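Local coordinates for putative uncharacterized protein PH0242 (Pyrococcus horikoshii, PDB 3VU1), which is an archaeal oligosaccharyltransferase of the AglB family, represented here by its C-terminal globular domain, which is rich in beta sheet, at residues A[26-31]-A[83-88]; A[31-36]-A[63-68]; A[345-350]-A[379-384]. One frame throughout, in Å; residues are numbered along the deposited sequence.

Contact 1. Residues A[26-31]-A[83-88]; sequences KYATAT and ELNYFI
Thr29 and Thr31 join Asn85, Tyr86 and Ile88 by backbone bonds that begin a parallel pairing of strands 30-32 and 86-90. Thr29 O accepts two backbone donors, Tyr86 N at 2.8 Å and Asn85 N at 3.0 Å. Further on, Thr31 N reaches Tyr86 O, and Ile88 N reaches Thr31 O. Before the regular register starts, the side chain of Asn85 continues the pairing. With its CG beside its own backbone N (chi1 -70°), the amide folds back and OD1 accepts from Thr29 N at 2.9 Å; the donor comes in off the carbonyl plane by 26°.

On the side of Ala30 and Tyr86, Ala28 CB, from the loop before the strand, sits at the edge of the Tyr86 ring, 4.0 Å from CE1, and Ala30 CB faces Tyr86 CB. Leu20 of helix 13-23 covers this face. On the other, Thr31 turns its methyl toward the neighbouring strand: CG2 lies 3.4 Å from Leu84 CD1 and 3.5 Å from Phe87 CD1, the leucine crossing the threonine at about a right angle. Helix 60-69 closes over Thr31 and Phe87 through Leu64, while strand 245-250, hydrogen-bonded to Asn85 and Phe87, extends the sheet beyond strand 86-90.

The chemistry is thus layered, a polar backbone seam between two largely apolar faces. For the buried Thr29, Asn85 OD1 supplies an acceptor for the backbone N, and Thr29 O is gripped by two N-H groups at the point where the pairing starts.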
ATOM      1  N   LYS A  26     -18.455  -7.498  -4.052  1.00 53.50           N
ATOM      2  CA  LYS A  26     -18.889  -7.780  -2.691  1.00 56.78           C
ATOM      3  C   LYS A  26     -17.861  -8.650  -1.967  1.00 54.53           C
ATOM      4  O   LYS A  26     -18.013  -8.924  -0.775  1.00 57.60           O
ATOM      5  CB  LYS A  26     -20.279  -8.446  -2.678  1.00 61.52           C
ATOM      6  CG  LYS A  26     -20.307  -9.863  -3.250  1.00 64.86           C
ATOM      7  CD  LYS A  26     -21.685 -10.504  -3.165  1.00 68.02           C
ATOM      8  CE  LYS A  26     -21.931 -11.451  -4.335  1.00 68.67           C
ATOM      9  NZ  LYS A  26     -23.125 -12.301  -4.095  1.00 64.29           N
ATOM     10  N   TYR A  27     -16.824  -9.077  -2.693  1.00 51.64           N
ATOM     11  CA  TYR A  27     -15.737  -9.900  -2.140  1.00 49.18           C
ATOM     12  C   TYR A  27     -14.414  -9.132  -2.018  1.00 48.64           C
ATOM     13  O   TYR A  27     -13.381  -9.705  -1.635  1.00 44.71           O
ATOM     14  CB  TYR A  27     -15.552 -11.180  -2.961  1.00 49.56           C
ATOM     15  CG  TYR A  27     -16.800 -12.032  -3.007  1.00 59.38           C
ATOM     16  CD1 TYR A  27     -17.245 -12.590  -4.204  1.00 58.60           C
ATOM     17  CD2 TYR A  27     -17.566 -12.256  -1.847  1.00 63.00           C
ATOM     18  CE1 TYR A  27     -18.402 -13.355  -4.251  1.00 59.29           C
ATOM     19  CE2 TYR A  27     -18.725 -13.021  -1.888  1.00 64.25           C
ATOM     20  CZ  TYR A  27     -19.136 -13.566  -3.095  1.00 65.60           C
ATOM     21  OH  TYR A  27     -20.288 -14.324  -3.149  1.00 71.54           O
ATOM     22  N   ALA A  28     -14.453  -7.839  -2.347  1.00 45.46           N
ATOM     23  CA  ALA A  28     -13.287  -6.973  -2.264  1.00 41.95           C
ATOM     24  C   ALA A  28     -12.911  -6.676  -0.810  1.00 42.54           C
ATOM     25  O   ALA A  28     -13.766  -6.591   0.065  1.00 40.53           O
ATOM     26  CB  ALA A  28     -13.565  -5.682  -2.999  1.00 41.28           C
ATOM     27  N   THR A  29     -11.613  -6.497  -0.584  1.00 46.97           N
ATOM     28  CA  THR A  29     -11.025  -6.228   0.725  1.00 45.67           C
ATOM     29  C   THR A  29     -10.531  -4.777   0.825  1.00 44.97           C
ATOM     30  O   THR A  29      -9.674  -4.346   0.060  1.00 46.20           O
ATOM     31  CB  THR A  29      -9.826  -7.171   0.936  1.00 47.40           C
ATOM     32  OG1 THR A  29     -10.287  -8.518   0.945  1.00 48.21           O
ATOM     33  CG2 THR A  29      -9.127  -6.899   2.249  1.00 50.92           C
ATOM     34  N   ALA A  30     -11.071  -4.026   1.772  1.00 43.67           N
ATOM     35  CA  ALA A  30     -10.564  -2.690   2.059  1.00 39.80           C
ATOM     36  C   ALA A  30      -9.924  -2.682   3.441  1.00 39.92           C
ATOM     37  O   ALA A  30     -10.352  -3.433   4.324  1.00 44.33           O
ATOM     38  CB  ALA A  30     -11.688  -1.676   1.986  1.00 37.87           C
ATOM     39  N   THR A  31      -8.903  -1.854   3.632  1.00 36.15           N
ATOM     40  CA  THR A  31      -8.286  -1.712   4.938  1.00 35.61           C
ATOM     41  C   THR A  31      -7.971  -0.263   5.225  1.00 35.88           C
ATOM     42  O   THR A  31      -7.927   0.558   4.305  1.00 37.29           O
ATOM     43  CB  THR A  31      -6.995  -2.548   5.110  1.00 38.60           C
ATOM     44  OG1 THR A  31      -6.616  -2.516   6.495  1.00 43.63           O
ATOM     45  CG2 THR A  31      -5.829  -1.980   4.282  1.00 36.25           C
ATOM     46  N   GLU A  83      -4.834 -10.524   0.376  1.00 39.08           N
ATOM     47  CA  GLU A  83      -5.820 -10.302  -0.709  1.00 39.90           C
ATOM     48  C   GLU A  83      -6.353  -8.877  -0.740  1.00 39.03           C
ATOM     49  O   GLU A  83      -7.516  -8.642  -1.137  1.00 39.62           O
ATOM     50  CB  GLU A  83      -7.006 -11.242  -0.593  1.00 45.96           C
ATOM     51  CG  GLU A  83      -6.841 -12.577  -1.270  1.00 58.99           C
ATOM     52  CD  GLU A  83      -7.809 -13.607  -0.715  1.00 67.53           C
ATOM     53  OE1 GLU A  83      -9.027 -13.456  -0.986  1.00 72.12           O
ATOM     54  OE2 GLU A  83      -7.355 -14.549  -0.003  1.00 69.80           O
ATOM     55  N   LEU A  84      -5.511  -7.938  -0.302  1.00 38.41           N
ATOM     56  CA  LEU A  84      -5.887  -6.532  -0.198  1.00 36.61           C
ATOM     57  C   LEU A  84      -6.243  -5.934  -1.556  1.00 38.81           C
ATOM     58  O   LEU A  84      -5.468  -6.046  -2.514  1.00 40.39           O
ATOM     59  CB  LEU A  84      -4.784  -5.707   0.459  1.00 33.70           C
ATOM     60  CG  LEU A  84      -5.196  -4.260   0.759  1.00 32.49           C
ATOM     61  CD1 LEU A  84      -6.268  -4.242   1.831  1.00 33.24           C
ATOM     62  CD2 LEU A  84      -4.021  -3.397   1.163  1.00 32.40           C
ATOM     63  N   ASN A  85      -7.412  -5.298  -1.609  1.00 36.63           N
ATOM     64  CA  ASN A  85      -7.926  -4.685  -2.816  1.00 36.05           C
ATOM     65  C   ASN A  85      -7.842  -3.154  -2.760  1.00 35.32           C
ATOM     66  O   ASN A  85      -7.416  -2.517  -3.721  1.00 36.66           O
ATOM     67  CB  ASN A  85      -9.370  -5.156  -3.039  1.00 38.45           C
ATOM     68  CG  ASN A  85      -9.449  -6.627  -3.430  1.00 41.98           C
ATOM     69  OD1 ASN A  85      -9.797  -7.490  -2.620  1.00 47.65           O
ATOM     70  ND2 ASN A  85      -9.099  -6.919  -4.672  1.00 40.45           N
ATOM     71  N   TYR A  86      -8.248  -2.567  -1.635  1.00 32.46           N
ATOM     72  CA  TYR A  86      -8.292  -1.125  -1.499  1.00 30.11           C
ATOM     73  C   TYR A  86      -7.656  -0.704  -0.190  1.00 31.44           C
ATOM     74  O   TYR A  86      -7.767  -1.387   0.823  1.00 31.45           O
ATOM     75  CB  TYR A  86      -9.727  -0.606  -1.592  1.00 30.22           C
ATOM     76  CG  TYR A  86     -10.356  -0.950  -2.914  1.00 31.38           C
ATOM     77  CD1 TYR A  86     -11.128  -2.091  -3.052  1.00 32.51           C
ATOM     78  CD2 TYR A  86     -10.121  -0.166  -4.051  1.00 31.91           C
ATOM     79  CE1 TYR A  86     -11.666  -2.451  -4.275  1.00 33.32           C
ATOM     80  CE2 TYR A  86     -10.672  -0.498  -5.280  1.00 31.76           C
ATOM     81  CZ  TYR A  86     -11.440  -1.639  -5.384  1.00 32.26           C
ATOM     82  OH  TYR A  86     -11.984  -1.995  -6.573  1.00 30.30           O
ATOM     83  N   PHE A  87      -6.958   0.419  -0.232  1.00 29.90           N
ATOM     84  CA  PHE A  87      -6.343   0.944   0.935  1.00 28.86           C
ATOM     85  C   PHE A  87      -6.846   2.369   1.077  1.00 29.54           C
ATOM     86  O   PHE A  87      -6.676   3.201   0.173  1.00 28.51           O
ATOM     87  CB  PHE A  87      -4.817   0.911   0.812  1.00 28.34           C
ATOM     88  CG  PHE A  87      -4.119   1.095   2.122  1.00 29.77           C
ATOM     89  CD1 PHE A  87      -3.403   0.056   2.686  1.00 31.00           C
ATOM     90  CD2 PHE A  87      -4.230   2.289   2.829  1.00 29.86           C
ATOM     91  CE1 PHE A  87      -2.776   0.215   3.910  1.00 31.29           C
ATOM     92  CE2 PHE A  87      -3.612   2.448   4.061  1.00 32.21           C
ATOM     93  CZ  PHE A  87      -2.877   1.404   4.601  1.00 30.96           C
ATOM     94  N   ILE A  88      -7.447   2.645   2.228  1.00 28.88           N
ATOM     95  CA  ILE A  88      -8.041   3.942   2.489  1.00 29.53           C
ATOM     96  C   ILE A  88      -7.109   4.832   3.293  1.00 30.67           C
ATOM     97  O   ILE A  88      -6.664   4.481   4.396  1.00 35.74           O
ATOM     98  CB  ILE A  88      -9.370   3.802   3.217  1.00 27.51           C
ATOM     99  CG1 ILE A  88     -10.322   2.993   2.352  1.00 28.69           C
ATOM    100  CG2 ILE A  88      -9.923   5.171   3.494  1.00 26.73           C
ATOM    101  CD1 ILE A  88     -11.580   2.528   3.080  1.00 32.54           C
TER

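Contact 2. Residues A[31-36]-A[63-68]; sequences TSWWDY and ILALFL
Trp33, the first residue of the WWDYG motif of the AglB/STT3 family, lies against helix 60-69 just beyond strand 30-32. That helix connects strands 30-32 and 86-90, which run parallel side by side, in a beta-alpha-beta crossover; this contact is where the motif's start meets the crossover helix. The indole presents the rim of its six-membered ring to the helix. Leu64 CB lies at that edge, in the ring plane, 3.9 Å from CE3, and CZ3 is 4.0 Å from Ala65 CB. With CG anti to the backbone N (chi1 -175°), the Trp33 ring is carried toward the helix although its CB does not point that way. Leu64 spreads its branches over the end of the strand: CD1 touches Ser32 O and stands 3.8 Å from Thr31 OG1, and the side chains of Leu64 and Thr31 slide past each other in opposite directions.

The contact between the two segments is apolar and buried, and polar groups find partners beyond it. Ser32, whose CB points away from the helix, bonds through OG to Ile88 O, and Trp33 O accepts from Arg49 NH2. Ile100 and Leu103 of helix 97-103 pack on both Trp33 and Ala65. One helical turn past Leu64, Leu68 CD1 ends 4.3 Å from Trp33 CB.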
ATOM      1  N   THR A  31      -8.903  -1.854   3.632  1.00 36.15           N
ATOM      2  CA  THR A  31      -8.286  -1.712   4.938  1.00 35.61           C
ATOM      3  C   THR A  31      -7.971  -0.263   5.225  1.00 35.88           C
ATOM      4  O   THR A  31      -7.927   0.558   4.305  1.00 37.29           O
ATOM      5  CB  THR A  31      -6.995  -2.548   5.110  1.00 38.60           C
ATOM      6  OG1 THR A  31      -6.616  -2.516   6.495  1.00 43.63           O
ATOM      7  CG2 THR A  31      -5.829  -1.980   4.282  1.00 36.25           C
ATOM      8  N   SER A  32      -7.737   0.046   6.495  1.00 33.10           N
ATOM      9  CA  SER A  32      -7.416   1.399   6.877  1.00 32.94           C
ATOM     10  C   SER A  32      -6.750   1.449   8.235  1.00 31.48           C
ATOM     11  O   SER A  32      -6.749   0.460   8.949  1.00 34.19           O
ATOM     12  CB  SER A  32      -8.656   2.269   6.893  1.00 34.32           C
ATOM     13  OG  SER A  32      -8.212   3.618   6.836  1.00 43.90           O
ATOM     14  N   TRP A  33      -6.152   2.577   8.589  1.00 28.87           N
ATOM     15  CA  TRP A  33      -5.644   2.688   9.941  1.00 29.67           C
ATOM     16  C   TRP A  33      -6.786   2.711  10.950  1.00 31.33           C
ATOM     17  O   TRP A  33      -6.846   1.879  11.859  1.00 31.95           O
ATOM     18  CB  TRP A  33      -4.734   3.894  10.123  1.00 27.90           C
ATOM     19  CG  TRP A  33      -4.161   3.860  11.488  1.00 27.86           C
ATOM     20  CD1 TRP A  33      -4.513   4.642  12.571  1.00 28.10           C
ATOM     21  CD2 TRP A  33      -3.159   2.914  12.008  1.00 28.97           C
ATOM     22  NE1 TRP A  33      -3.790   4.295  13.685  1.00 28.78           N
ATOM     23  CE2 TRP A  33      -2.965   3.270  13.430  1.00 28.41           C
ATOM     24  CE3 TRP A  33      -2.425   1.865  11.466  1.00 26.65           C
ATOM     25  CZ2 TRP A  33      -2.077   2.582  14.255  1.00 27.55           C
ATOM     26  CZ3 TRP A  33      -1.518   1.192  12.302  1.00 29.15           C
ATOM     27  CH2 TRP A  33      -1.355   1.534  13.669  1.00 28.58           C
ATOM     28  N   TRP A  34      -7.711   3.650  10.778  1.00 30.77           N
ATOM     29  CA  TRP A  34      -8.835   3.830  11.688  1.00 31.14           C
ATOM     30  C   TRP A  34      -9.899   2.816  11.428  1.00 29.56           C
ATOM     31  O   TRP A  34     -10.044   2.349  10.306  1.00 31.52           O
ATOM     32  CB  TRP A  34      -9.409   5.223  11.507  1.00 32.11           C
ATOM     33  CG  TRP A  34     -10.310   5.729  12.601  1.00 33.82           C
ATOM     34  CD1 TRP A  34     -10.266   5.435  13.971  1.00 32.42           C
ATOM     35  CD2 TRP A  34     -11.397   6.710  12.460  1.00 33.85           C
ATOM     36  NE1 TRP A  34     -11.240   6.136  14.647  1.00 30.84           N
ATOM     37  CE2 TRP A  34     -11.946   6.916  13.809  1.00 31.88           C
ATOM     38  CE3 TRP A  34     -11.945   7.424  11.389  1.00 33.78           C
ATOM     39  CZ2 TRP A  34     -12.999   7.795  14.051  1.00 31.97           C
ATOM     40  CZ3 TRP A  34     -13.019   8.294  11.647  1.00 33.00           C
ATOM     41  CH2 TRP A  34     -13.528   8.474  12.953  1.00 31.89           C
ATOM     42  N   ASP A  35     -10.659   2.494  12.474  1.00 28.56           N
ATOM     43  CA  ASP A  35     -11.691   1.479  12.422  1.00 27.64           C
ATOM     44  C   ASP A  35     -13.102   1.968  12.044  1.00 28.51           C
ATOM     45  O   ASP A  35     -14.100   1.293  12.323  1.00 28.48           O
ATOM     46  CB  ASP A  35     -11.681   0.623  13.687  1.00 27.71           C
ATOM     47  CG  ASP A  35     -12.133   1.363  14.942  1.00 30.98           C
ATOM     48  OD1 ASP A  35     -12.496   0.632  15.886  1.00 31.87           O
ATOM     49  OD2 ASP A  35     -12.113   2.620  15.030  1.00 30.90           O
ATOM     50  N   TYR A  36     -13.176   3.101  11.346  1.00 27.78           N
ATOM     51  CA  TYR A  36     -14.455   3.548  10.791  1.00 28.69           C
ATOM     52  C   TYR A  36     -15.191   2.425  10.076  1.00 29.62           C
ATOM     53  O   TYR A  36     -14.670   1.822   9.167  1.00 33.02           O
ATOM     54  CB  TYR A  36     -14.275   4.717   9.840  1.00 27.66           C
ATOM     55  CG  TYR A  36     -15.573   5.385   9.500  1.00 31.09           C
ATOM     56  CD1 TYR A  36     -15.956   6.589  10.113  1.00 31.11           C
ATOM     57  CD2 TYR A  36     -16.437   4.816   8.557  1.00 33.57           C
ATOM     58  CE1 TYR A  36     -17.166   7.196   9.798  1.00 31.91           C
ATOM     59  CE2 TYR A  36     -17.641   5.418   8.232  1.00 32.70           C
ATOM     60  CZ  TYR A  36     -18.002   6.598   8.855  1.00 33.16           C
ATOM     61  OH  TYR A  36     -19.210   7.164   8.505  1.00 36.81           O
ATOM     62  N   ILE A  63       2.066  -3.990  10.758  1.00 29.41           N
ATOM     63  CA  ILE A  63       2.319  -4.055   9.338  1.00 30.14           C
ATOM     64  C   ILE A  63       1.716  -2.846   8.596  1.00 30.88           C
ATOM     65  O   ILE A  63       2.392  -2.203   7.757  1.00 32.30           O
ATOM     66  CB  ILE A  63       1.931  -5.435   8.756  1.00 28.87           C
ATOM     67  CG1 ILE A  63       2.629  -6.544   9.560  1.00 26.83           C
ATOM     68  CG2 ILE A  63       2.290  -5.516   7.280  1.00 24.81           C
ATOM     69  CD1 ILE A  63       4.122  -6.349   9.799  1.00 23.16           C
ATOM     70  N   LEU A  64       0.476  -2.504   8.924  1.00 29.21           N
ATOM     71  CA  LEU A  64      -0.073  -1.243   8.438  1.00 30.27           C
ATOM     72  C   LEU A  64       0.873  -0.069   8.764  1.00 30.45           C
ATOM     73  O   LEU A  64       1.094   0.804   7.916  1.00 30.99           O
ATOM     74  CB  LEU A  64      -1.491  -0.978   8.969  1.00 29.06           C
ATOM     75  CG  LEU A  64      -2.609  -1.867   8.403  1.00 30.77           C
ATOM     76  CD1 LEU A  64      -3.972  -1.463   8.962  1.00 30.87           C
ATOM     77  CD2 LEU A  64      -2.662  -1.851   6.887  1.00 29.82           C
ATOM     78  N   ALA A  65       1.436  -0.046   9.969  1.00 27.77           N
ATOM     79  CA  ALA A  65       2.223   1.106  10.365  1.00 27.82           C
ATOM     80  C   ALA A  65       3.535   1.048   9.615  1.00 29.93           C
ATOM     81  O   ALA A  65       4.102   2.098   9.294  1.00 32.75           O
ATOM     82  CB  ALA A  65       2.450   1.162  11.867  1.00 25.11           C
ATOM     83  N   LEU A  66       4.002  -0.170   9.321  1.00 29.14           N
ATOM     84  CA  LEU A  66       5.280  -0.347   8.666  1.00 29.53           C
ATOM     85  C   LEU A  66       5.140   0.295   7.289  1.00 31.47           C
ATOM     86  O   LEU A  66       5.954   1.123   6.881  1.00 31.10           O
ATOM     87  CB  LEU A  66       5.657  -1.830   8.546  1.00 28.79           C
ATOM     88  CG  LEU A  66       7.028  -2.149   7.892  1.00 28.98           C
ATOM     89  CD1 LEU A  66       8.202  -1.347   8.472  1.00 28.27           C
ATOM     90  CD2 LEU A  66       7.354  -3.628   7.971  1.00 28.39           C
ATOM     91  N   PHE A  67       4.072  -0.067   6.589  1.00 31.89           N
ATOM     92  CA  PHE A  67       3.734   0.604   5.339  1.00 30.82           C
ATOM     93  C   PHE A  67       3.676   2.127   5.453  1.00 30.48           C
ATOM     94  O   PHE A  67       4.344   2.808   4.697  1.00 34.00           O
ATOM     95  CB  PHE A  67       2.411   0.073   4.804  1.00 30.60           C
ATOM     96  CG  PHE A  67       1.959   0.748   3.565  1.00 31.05           C
ATOM     97  CD1 PHE A  67       2.744   0.711   2.410  1.00 29.33           C
ATOM     98  CD2 PHE A  67       0.738   1.435   3.542  1.00 33.18           C
ATOM     99  CE1 PHE A  67       2.325   1.352   1.258  1.00 29.24           C
ATOM    100  CE2 PHE A  67       0.311   2.077   2.377  1.00 32.38           C
ATOM    101  CZ  PHE A  67       1.113   2.040   1.236  1.00 28.93           C
ATOM    102  N   LEU A  68       2.898   2.657   6.398  1.00 29.36           N
ATOM    103  CA  LEU A  68       2.563   4.088   6.404  1.00 27.99           C
ATOM    104  C   LEU A  68       3.705   4.995   6.814  1.00 27.98           C
ATOM    105  O   LEU A  68       3.858   6.068   6.253  1.00 28.52           O
ATOM    106  CB  LEU A  68       1.332   4.373   7.269  1.00 26.74           C
ATOM    107  CG  LEU A  68       0.002   3.812   6.733  1.00 28.01           C
ATOM    108  CD1 LEU A  68      -1.111   3.751   7.775  1.00 27.25           C
ATOM    109  CD2 LEU A  68      -0.473   4.580   5.524  1.00 26.79           C
TER

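Contact 3. Residues A[345-350]-A[379-384]; sequences GPVGVL and VGVDKE
Val349 and Gly380 form a hydrogen-bonded pair of the antiparallel sheet in the Peripheral 2 domain, where strand 336-356 runs beside strand 372-381. Two nearly straight bonds tie them: Val349 N to Gly380 O at 3.0 Å, and Gly380 N to Val349 O at 2.8 Å. Leu350 and Val379 follow as a non-hydrogen-bonded pair. Packing is closest around Gly348, whose positive phi of 97° (psi 126°) belongs to a region of backbone space largely reserved for glycine. Its CA makes a C-H...O contact with Gly380 O and meets methyls from both flanking valines of the other strand, CG2 of Val379 and CG1 of Val381.

Strand 372-381 ends at Val381, and the exposed Asp382-Lys383-Glu384 leads away from segment 345-350. Its charged ends turn to other elements: Lys383 and Glu384 form salt bridges with Glu480 and Arg432, and Asp382 OD1 is hydrogen-bonded to Ser25 OG. The buried side is instead backed by strand 464-487, which touches Val347 and Val379. Between these extremes the apolar contact thins out: Val347 and Val381 pass each other at a slant, with CG2 of Val347 4.2 Å from CG1 of Val381.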
ATOM      1  N   GLY A 345      -1.429 -16.801  -6.976  1.00 33.33           N
ATOM      2  CA  GLY A 345      -1.721 -15.985  -5.817  1.00 33.57           C
ATOM      3  C   GLY A 345      -3.068 -16.267  -5.206  1.00 34.91           C
ATOM      4  O   GLY A 345      -3.821 -17.072  -5.729  1.00 36.44           O
ATOM      5  N   PRO A 346      -3.373 -15.600  -4.082  1.00 34.80           N
ATOM      6  CA  PRO A 346      -4.549 -15.941  -3.299  1.00 33.98           C
ATOM      7  C   PRO A 346      -5.809 -15.256  -3.770  1.00 36.87           C
ATOM      8  O   PRO A 346      -5.755 -14.078  -4.161  1.00 40.69           O
ATOM      9  CB  PRO A 346      -4.196 -15.441  -1.905  1.00 34.14           C
ATOM     10  CG  PRO A 346      -3.183 -14.366  -2.103  1.00 34.97           C
ATOM     11  CD  PRO A 346      -2.445 -14.705  -3.359  1.00 34.40           C
ATOM     12  N   VAL A 347      -6.921 -15.997  -3.731  1.00 33.69           N
ATOM     13  CA  VAL A 347      -8.255 -15.467  -3.972  1.00 34.64           C
ATOM     14  C   VAL A 347      -9.182 -16.103  -2.958  1.00 37.86           C
ATOM     15  O   VAL A 347      -8.814 -17.076  -2.292  1.00 36.45           O
ATOM     16  CB  VAL A 347      -8.837 -15.783  -5.388  1.00 35.10           C
ATOM     17  CG1 VAL A 347      -8.202 -14.923  -6.477  1.00 39.08           C
ATOM     18  CG2 VAL A 347      -8.720 -17.259  -5.731  1.00 35.85           C
ATOM     19  N   GLY A 348     -10.396 -15.563  -2.864  1.00 39.62           N
ATOM     20  CA  GLY A 348     -11.428 -16.139  -2.018  1.00 41.73           C
ATOM     21  C   GLY A 348     -11.530 -15.466  -0.664  1.00 44.13           C
ATOM     22  O   GLY A 348     -10.542 -15.352   0.057  1.00 47.33           O
ATOM     23  N   VAL A 349     -12.734 -15.015  -0.334  1.00 42.62           N
ATOM     24  CA  VAL A 349     -13.053 -14.455   0.975  1.00 44.07           C
ATOM     25  C   VAL A 349     -13.973 -15.453   1.700  1.00 44.72           C
ATOM     26  O   VAL A 349     -14.915 -15.988   1.091  1.00 44.12           O
ATOM     27  CB  VAL A 349     -13.760 -13.088   0.789  1.00 42.56           C
ATOM     28  CG1 VAL A 349     -14.096 -12.431   2.108  1.00 38.81           C
ATOM     29  CG2 VAL A 349     -12.847 -12.159   0.034  1.00 46.15           C
ATOM     30  N   LEU A 350     -13.709 -15.718   2.980  1.00 44.95           N
ATOM     31  CA  LEU A 350     -14.628 -16.575   3.781  1.00 45.83           C
ATOM     32  C   LEU A 350     -15.999 -15.942   3.923  1.00 44.66           C
ATOM     33  O   LEU A 350     -16.100 -14.779   4.325  1.00 42.73           O
ATOM     34  CB  LEU A 350     -14.051 -16.889   5.163  1.00 41.11           C
ATOM     35  CG  LEU A 350     -12.708 -17.594   5.032  1.00 41.41           C
ATOM     36  CD1 LEU A 350     -12.083 -17.759   6.405  1.00 43.28           C
ATOM     37  CD2 LEU A 350     -12.823 -18.923   4.287  1.00 40.66           C
ATOM     38  N   VAL A 379     -16.388 -20.162   0.793  1.00 55.16           N
ATOM     39  CA  VAL A 379     -15.584 -19.075   0.250  1.00 51.81           C
ATOM     40  C   VAL A 379     -16.218 -18.463  -0.993  1.00 49.25           C
ATOM     41  O   VAL A 379     -16.814 -19.180  -1.798  1.00 50.99           O
ATOM     42  CB  VAL A 379     -14.143 -19.548  -0.024  1.00 49.80           C
ATOM     43  CG1 VAL A 379     -14.123 -20.705  -1.005  1.00 47.28           C
ATOM     44  CG2 VAL A 379     -13.281 -18.399  -0.510  1.00 48.60           C
ATOM     45  N   GLY A 380     -16.099 -17.142  -1.129  1.00 47.93           N
ATOM     46  CA  GLY A 380     -16.638 -16.406  -2.284  1.00 47.96           C
ATOM     47  C   GLY A 380     -15.540 -15.895  -3.210  1.00 49.91           C
ATOM     48  O   GLY A 380     -14.518 -15.384  -2.739  1.00 51.01           O
ATOM     49  N   VAL A 381     -15.738 -16.066  -4.519  1.00 46.85           N
ATOM     50  CA  VAL A 381     -14.833 -15.554  -5.530  1.00 45.08           C
ATOM     51  C   VAL A 381     -15.619 -14.867  -6.618  1.00 46.13           C
ATOM     52  O   VAL A 381     -16.781 -15.169  -6.829  1.00 44.48           O
ATOM     53  CB  VAL A 381     -13.998 -16.668  -6.176  1.00 45.56           C
ATOM     54  CG1 VAL A 381     -12.861 -17.105  -5.255  1.00 42.61           C
ATOM     55  CG2 VAL A 381     -14.885 -17.840  -6.556  1.00 45.54           C
ATOM     56  N   ASP A 382     -14.966 -13.947  -7.318  1.00 56.14           N
ATOM     57  CA  ASP A 382     -15.601 -13.157  -8.381  1.00 57.04           C
ATOM     58  C   ASP A 382     -15.710 -13.891  -9.696  1.00 58.66           C
ATOM     59  O   ASP A 382     -16.615 -13.617 -10.452  1.00 66.53           O
ATOM     60  CB  ASP A 382     -14.863 -11.831  -8.588  1.00 62.01           C
ATOM     61  CG  ASP A 382     -15.121 -10.846  -7.455  1.00 68.97           C
ATOM     62  OD1 ASP A 382     -16.313 -10.705  -7.085  1.00 72.81           O
ATOM     63  OD2 ASP A 382     -14.155 -10.232  -6.928  1.00 64.43           O
ATOM     64  N   LYS A 383     -14.793 -14.814  -9.975  1.00 60.03           N
ATOM     65  CA  LYS A 383     -14.838 -15.601 -11.215  1.00 61.82           C
ATOM     66  C   LYS A 383     -14.463 -17.073 -10.977  1.00 62.85           C
ATOM     67  O   LYS A 383     -14.058 -17.451  -9.874  1.00 63.82           O
ATOM     68  CB  LYS A 383     -13.975 -14.949 -12.323  1.00 62.39           C
ATOM     69  CG  LYS A 383     -12.538 -14.604 -11.945  1.00 62.43           C
ATOM     70  CD  LYS A 383     -11.941 -13.475 -12.792  1.00 66.70           C
ATOM     71  CE  LYS A 383     -11.528 -13.917 -14.202  1.00 77.08           C
ATOM     72  NZ  LYS A 383     -10.434 -14.941 -14.280  1.00 75.87           N
ATOM     73  N   GLU A 384     -14.607 -17.911 -11.996  1.00 60.36           N
ATOM     74  CA  GLU A 384     -14.252 -19.315 -11.823  1.00 61.81           C
ATOM     75  C   GLU A 384     -12.735 -19.512 -11.831  1.00 56.43           C
ATOM     76  O   GLU A 384     -12.020 -18.814 -12.522  1.00 50.37           O
ATOM     77  CB  GLU A 384     -14.920 -20.189 -12.880  1.00 66.55           C
ATOM     78  CG  GLU A 384     -14.196 -20.207 -14.213  1.00 76.40           C
ATOM     79  CD  GLU A 384     -14.648 -21.348 -15.098  1.00 86.33           C
ATOM     80  OE1 GLU A 384     -15.792 -21.809 -14.915  1.00 89.24           O
ATOM     81  OE2 GLU A 384     -13.861 -21.787 -15.972  1.00 91.69           O
TER

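Contacts 1 and 2 are buried, their centres about 12 Å apart, and share Thr31 of strand 30-32: contact 1 pairs that strand within its sheet, contact 2 sets a helix over one side of it. Phe87 joins them by packing on Leu64, Phe67 and Leu68. Contact 3 is farther from the chain's centre, partly buried, and belongs to a different, wholly antiparallel sheet. It meets contact 1 at Tyr27, which packs on Asp382, and at Glu83, which touches Pro346, but stays about 12 Å from contact 2 at the nearest atoms. Backbone hydrogen bonds carry contacts 1 and 3, supplemented in contact 1 by an asparagine side chain; contact 2 relies on apolar side chains.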